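Local structure of pyruvate kinase (Pseudomonas aeruginosa, 6QXL) at residues A[191-196]-A[216-221]. The protein probably catalyses the last step of glycolysis, transferring the phosphoryl group of phosphoenolpyruvate to ADP to give pyruvate and ATP. Sequence-based numbering, arbitrary orientation.
Sequences VAVSFP and AWLVAK
Lys221 reaches across the C-terminal end of strand 190-193 to meet Ser194. Its CB sits 3.3 Å from Val193 O, the same oxygen that accepts a hydrogen bond from Lys221 N, and CG and CD stay beside it, both at 3.5 Å from Val193 O. CD also meets Ala192 CB, at 4.0 Å. CD and CE both lie 3.6 Å from Ser194 OG, and a bend at chi3 (67°) keeps the chain beside that hydroxyl, where NZ donates a hydrogen bond of 3.0 Å to OG. NZ also forms a salt bridge to Asp68 and a hydrogen bond to the bound malonate, while Ser194 OG is hydrogen-bonded to Leu69 O; the ammonium group is thus gripped by oxygens of Ser194, Asp68 and the malonate. Toward their N-terminal ends the strands run parallel in register, Ala192 beside Val219, joined by nearly straight bonds such as Val193 N to Val219 O (163° at the hydrogen). On the face carrying Val191, Val193 and Leu218, which packs against helix 199-211, Leu218 CD2 lies beside Val191 CB. Beyond the strand, Pro196 lays CD 3.3 Å from Lys221 O, and one water donates to that oxygen and to Pro196 O. Strands 190-193 and 217-222, linked through helix 199-211, form a beta-alpha-beta unit of the TIM barrel, with Lys221 at the C-terminal strand ends, near the magnesium site of Glu223 and Asp250.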
loop_
_atom_site.group_PDB
_atom_site.type_symbol
_atom_site.label_atom_id
_atom_site.label_comp_id
_atom_site.label_asym_id
_atom_site.label_seq_id
_atom_site.Cartn_x
_atom_site.Cartn_y
_atom_site.Cartn_z
ATOM N N VAL A 191 2.334 -39.686 -3.884
ATOM C CA VAL A 191 2.152 -40.493 -2.686
ATOM C C VAL A 191 1.982 -39.547 -1.507
ATOM O O VAL A 191 2.786 -38.643 -1.313
ATOM C CB VAL A 191 3.354 -41.405 -2.445
ATOM C CG1 VAL A 191 3.278 -42.084 -1.085
ATOM C CG2 VAL A 191 3.407 -42.456 -3.535
ATOM N N ALA A 192 0.940 -39.780 -0.712
ATOM C CA ALA A 192 0.633 -38.928 0.434
ATOM C C ALA A 192 0.965 -39.624 1.729
ATOM O O ALA A 192 0.555 -40.768 1.955
ATOM C CB ALA A 192 -0.824 -38.529 0.421
ATOM N N VAL A 193 1.710 -38.936 2.589
ATOM C CA VAL A 193 2.083 -39.447 3.899
ATOM C C VAL A 193 1.104 -38.918 4.940
ATOM O O VAL A 193 0.868 -37.721 5.008
ATOM C CB VAL A 193 3.510 -39.011 4.250
ATOM C CG1 VAL A 193 3.908 -39.493 5.634
ATOM C CG2 VAL A 193 4.465 -39.538 3.209
ATOM N N SER A 194 0.564 -39.825 5.762
ATOM C CA SER A 194 -0.367 -39.439 6.822
ATOM C C SER A 194 0.362 -39.221 8.130
ATOM O O SER A 194 1.376 -39.860 8.424
ATOM C CB SER A 194 -1.431 -40.499 7.006
ATOM O OG SER A 194 -2.213 -40.666 5.844
ATOM N N PHE A 195 -0.147 -38.250 8.879
ATOM C CA PHE A 195 0.292 -37.926 10.252
ATOM C C PHE A 195 1.762 -37.627 10.403
ATOM O O PHE A 195 2.331 -37.924 11.436
ATOM C CB PHE A 195 -0.106 -39.076 11.275
ATOM C CG PHE A 195 -1.555 -39.230 11.514
ATOM C CD1 PHE A 195 -2.333 -38.356 12.230
ATOM C CD2 PHE A 195 -2.254 -40.259 10.808
ATOM C CE1 PHE A 195 -3.745 -38.510 12.305
ATOM C CE2 PHE A 195 -3.636 -40.432 10.893
ATOM C CZ PHE A 195 -4.328 -39.585 11.672
ATOM N N PRO A 196 2.432 -37.031 9.405
ATOM C CA PRO A 196 3.811 -36.645 9.672
ATOM C C PRO A 196 3.877 -35.495 10.654
ATOM O O PRO A 196 2.979 -34.656 10.702
ATOM C CB PRO A 196 4.322 -36.204 8.296
ATOM C CG PRO A 196 3.128 -35.726 7.605
ATOM C CD PRO A 196 1.994 -36.554 8.076
ATOM N N ALA A 216 7.385 -40.993 -7.754
ATOM C CA ALA A 216 6.287 -40.143 -7.312
ATOM C C ALA A 216 6.778 -38.949 -6.514
ATOM O O ALA A 216 7.822 -39.005 -5.848
ATOM C CB ALA A 216 5.302 -40.936 -6.479
ATOM N N TRP A 217 5.994 -37.881 -6.586
ATOM C CA TRP A 217 6.159 -36.727 -5.706
ATOM C C TRP A 217 5.402 -36.970 -4.405
ATOM O O TRP A 217 4.372 -37.640 -4.387
ATOM C CB TRP A 217 5.662 -35.468 -6.405
ATOM C CG TRP A 217 6.673 -34.815 -7.284
ATOM C CD1 TRP A 217 7.821 -35.370 -7.766
ATOM C CD2 TRP A 217 6.634 -33.481 -7.790
ATOM N NE1 TRP A 217 8.488 -34.470 -8.546
ATOM C CE2 TRP A 217 7.802 -33.291 -8.555
ATOM C CE3 TRP A 217 5.723 -32.426 -7.680
ATOM C CZ2 TRP A 217 8.087 -32.090 -9.209
ATOM C CZ3 TRP A 217 6.018 -31.218 -8.320
ATOM C CH2 TRP A 217 7.190 -31.078 -9.089
ATOM N N LEU A 218 5.925 -36.417 -3.330
ATOM C CA LEU A 218 5.404 -36.656 -2.000
ATOM C C LEU A 218 4.474 -35.551 -1.505
ATOM O O LEU A 218 4.805 -34.371 -1.589
ATOM C CB LEU A 218 6.539 -36.794 -1.013
ATOM C CG LEU A 218 7.274 -38.113 -1.031
ATOM C CD1 LEU A 218 8.384 -38.020 0.005
ATOM C CD2 LEU A 218 6.358 -39.286 -0.698
ATOM N N VAL A 219 3.330 -35.955 -0.949
ATOM C CA VAL A 219 2.379 -35.043 -0.352
ATOM C C VAL A 219 2.377 -35.197 1.152
ATOM O O VAL A 219 2.101 -36.275 1.651
ATOM C CB VAL A 219 0.960 -35.291 -0.861
ATOM C CG1 VAL A 219 0.018 -34.223 -0.313
ATOM C CG2 VAL A 219 0.944 -35.310 -2.381
ATOM N N ALA A 220 2.668 -34.121 1.866
ATOM C CA ALA A 220 2.554 -34.111 3.323
ATOM C C ALA A 220 1.161 -33.724 3.746
ATOM O O ALA A 220 0.700 -32.629 3.447
ATOM C CB ALA A 220 3.563 -33.165 3.953
ATOM N N LYS A 221 0.480 -34.621 4.442
ATOM C CA LYS A 221 -0.831 -34.321 4.996
ATOM C C LYS A 221 -0.671 -33.629 6.332
ATOM O O LYS A 221 -0.106 -34.189 7.246
ATOM C CB LYS A 221 -1.639 -35.596 5.128
ATOM C CG LYS A 221 -1.986 -36.198 3.776
ATOM C CD LYS A 221 -2.474 -37.619 3.897
ATOM C CE LYS A 221 -3.817 -37.708 4.610
ATOM N NZ LYS A 221 -4.389 -39.066 4.536
HETATM O O HOH W 1 0.462 -34.026 9.764
#